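Local atomic coordinates of 3-hydroxyisobutyrate dehydrogenase family protein (Geobacter sulfurreducens, PDB entry 3PDU), a protein that probably reduces succinic semialdehyde to gamma-hydroxybutyrate with an NADP cofactor, as a member of the beta-hydroxyacid dehydrogenase family. Residues E187-A190 / L191-C195. Residues are numbered along the deposited sequence; the frame is centred on the assembly and turned at random.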
loop_
_atom_site.group_PDB
_atom_site.type_symbol
_atom_site.label_atom_id
_atom_site.label_comp_id
_atom_site.label_asym_id
_atom_site.label_seq_id
_atom_site.Cartn_x
_atom_site.Cartn_y
_atom_site.Cartn_z
ATOM N N GLU A 187 8.491 -10.984 -2.863
ATOM C CA GLU A 187 7.092 -11.373 -2.937
ATOM C C GLU A 187 6.917 -12.463 -3.993
ATOM O O GLU A 187 6.137 -13.386 -3.817
ATOM C CB GLU A 187 6.177 -10.160 -3.228
ATOM C CG GLU A 187 5.905 -9.330 -1.987
ATOM C CD GLU A 187 4.923 -8.184 -2.189
ATOM O OE1 GLU A 187 4.737 -7.396 -1.215
ATOM O OE2 GLU A 187 4.335 -8.075 -3.298
ATOM N N GLY A 188 7.652 -12.350 -5.092
ATOM C CA GLY A 188 7.559 -13.338 -6.152
ATOM C C GLY A 188 8.026 -14.696 -5.668
ATOM O O GLY A 188 7.376 -15.725 -5.891
ATOM N N MET A 189 9.150 -14.708 -4.974
ATOM C CA MET A 189 9.700 -15.966 -4.489
ATOM C C MET A 189 8.810 -16.562 -3.398
ATOM O O MET A 189 8.616 -17.783 -3.332
ATOM C CB MET A 189 11.141 -15.768 -4.000
ATOM C CG MET A 189 11.779 -17.032 -3.432
ATOM S SD MET A 189 12.192 -18.245 -4.722
ATOM C CE MET A 189 13.568 -17.419 -5.528
ATOM N N ALA A 190 8.248 -15.704 -2.553
ATOM C CA ALA A 190 7.351 -16.171 -1.496
ATOM C C ALA A 190 6.094 -16.816 -2.087
ATOM O O ALA A 190 5.697 -17.906 -1.680
ATOM C CB ALA A 190 6.985 -15.019 -0.541
ATOM N N LEU A 191 5.477 -16.144 -3.055
ATOM C CA LEU A 191 4.294 -16.674 -3.716
ATOM C C LEU A 191 4.659 -17.969 -4.438
ATOM O O LEU A 191 3.927 -18.948 -4.371
ATOM C CB LEU A 191 3.723 -15.650 -4.707
ATOM C CG LEU A 191 2.501 -16.068 -5.538
ATOM C CD1 LEU A 191 1.319 -16.428 -4.645
ATOM C CD2 LEU A 191 2.111 -14.937 -6.509
ATOM N N GLY A 192 5.797 -17.958 -5.123
ATOM C CA GLY A 192 6.298 -19.124 -5.834
ATOM C C GLY A 192 6.416 -20.363 -4.965
ATOM O O GLY A 192 5.921 -21.435 -5.332
ATOM N N ARG A 193 7.066 -20.226 -3.811
ATOM C CA ARG A 193 7.183 -21.352 -2.872
ATOM C C ARG A 193 5.810 -21.854 -2.407
ATOM O O ARG A 193 5.579 -23.060 -2.283
ATOM C CB ARG A 193 8.009 -20.939 -1.653
ATOM C CG ARG A 193 9.443 -20.528 -1.963
ATOM C CD ARG A 193 10.348 -21.730 -1.913
ATOM N NE ARG A 193 11.758 -21.386 -1.746
ATOM C CZ ARG A 193 12.274 -20.816 -0.662
ATOM N NH1 ARG A 193 11.501 -20.486 0.360
ATOM N NH2 ARG A 193 13.571 -20.562 -0.607
ATOM N N ASN A 194 4.900 -20.930 -2.124
ATOM C CA ASN A 194 3.541 -21.303 -1.748
ATOM C C ASN A 194 2.843 -22.050 -2.890
ATOM O O ASN A 194 1.933 -22.852 -2.669
ATOM C CB ASN A 194 2.737 -20.044 -1.393
ATOM C CG ASN A 194 2.269 -20.033 0.041
ATOM O OD1 ASN A 194 1.757 -21.026 0.539
ATOM N ND2 ASN A 194 2.428 -18.900 0.710
ATOM N N CYS A 195 3.254 -21.750 -4.115
ATOM C CA CYS A 195 2.702 -22.400 -5.302
ATOM C C CYS A 195 3.294 -23.793 -5.508
ATOM O O CYS A 195 2.832 -24.542 -6.366
ATOM C CB CYS A 195 3.010 -21.563 -6.550
ATOM S SG CYS A 195 1.944 -20.142 -6.767
#
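M189 and R193 lie one turn apart on the same flank of the long helix 166-194, near its C-terminal end in the all-helical second domain of this beta-hydroxyacid dehydrogenase. Their side chains approach each other at one point: M189 SD stands 4.3 Å from R193 NE and lies obliquely to the guanidinium plane. The arginine chain leaves with CG anti to its own carbonyl carbon (chi1 -62°), which sets R193 CG 3.2 Å from M189 O; a bend at chi2 then redirects the chain beyond CG, and the charged end reaches toward the C-terminal tail. There NH1 forms a salt bridge to E286, and NH2 adds a weak hydrogen bond to L223 O. F282 and L224 touch both M189 and R193, so this flank is packed against helices 282-285 and 214-225.

Another flank belongs to the subunit interface. L191 follows E187 by one turn; L191 CB rests 3.4 Å from E187 O, while the side chain, with CG anti to the backbone N (chi1 178°), leads away from the preceding turn and packs on V173 of the second subunit. The E187 carboxylate receives a hydrogen bond at each oxygen, OE1 from G257 N and OE2 from A258 N of the second subunit, a two-point grip that probably stabilises a negative charge in this buried place. N194 ND2 is hydrogen-bonded to Q253 OE1 of the second subunit, and the A190 side chain packs on the same Q253.

Underneath, four i to i+4 backbone bonds link 187-190 to 191-195. R193 N to M189 O measures 2.9 Å. The longest of the four, N194 N to A190 O, stretches to 3.2 Å, and N194 CB lies 3.7 Å from A190 O.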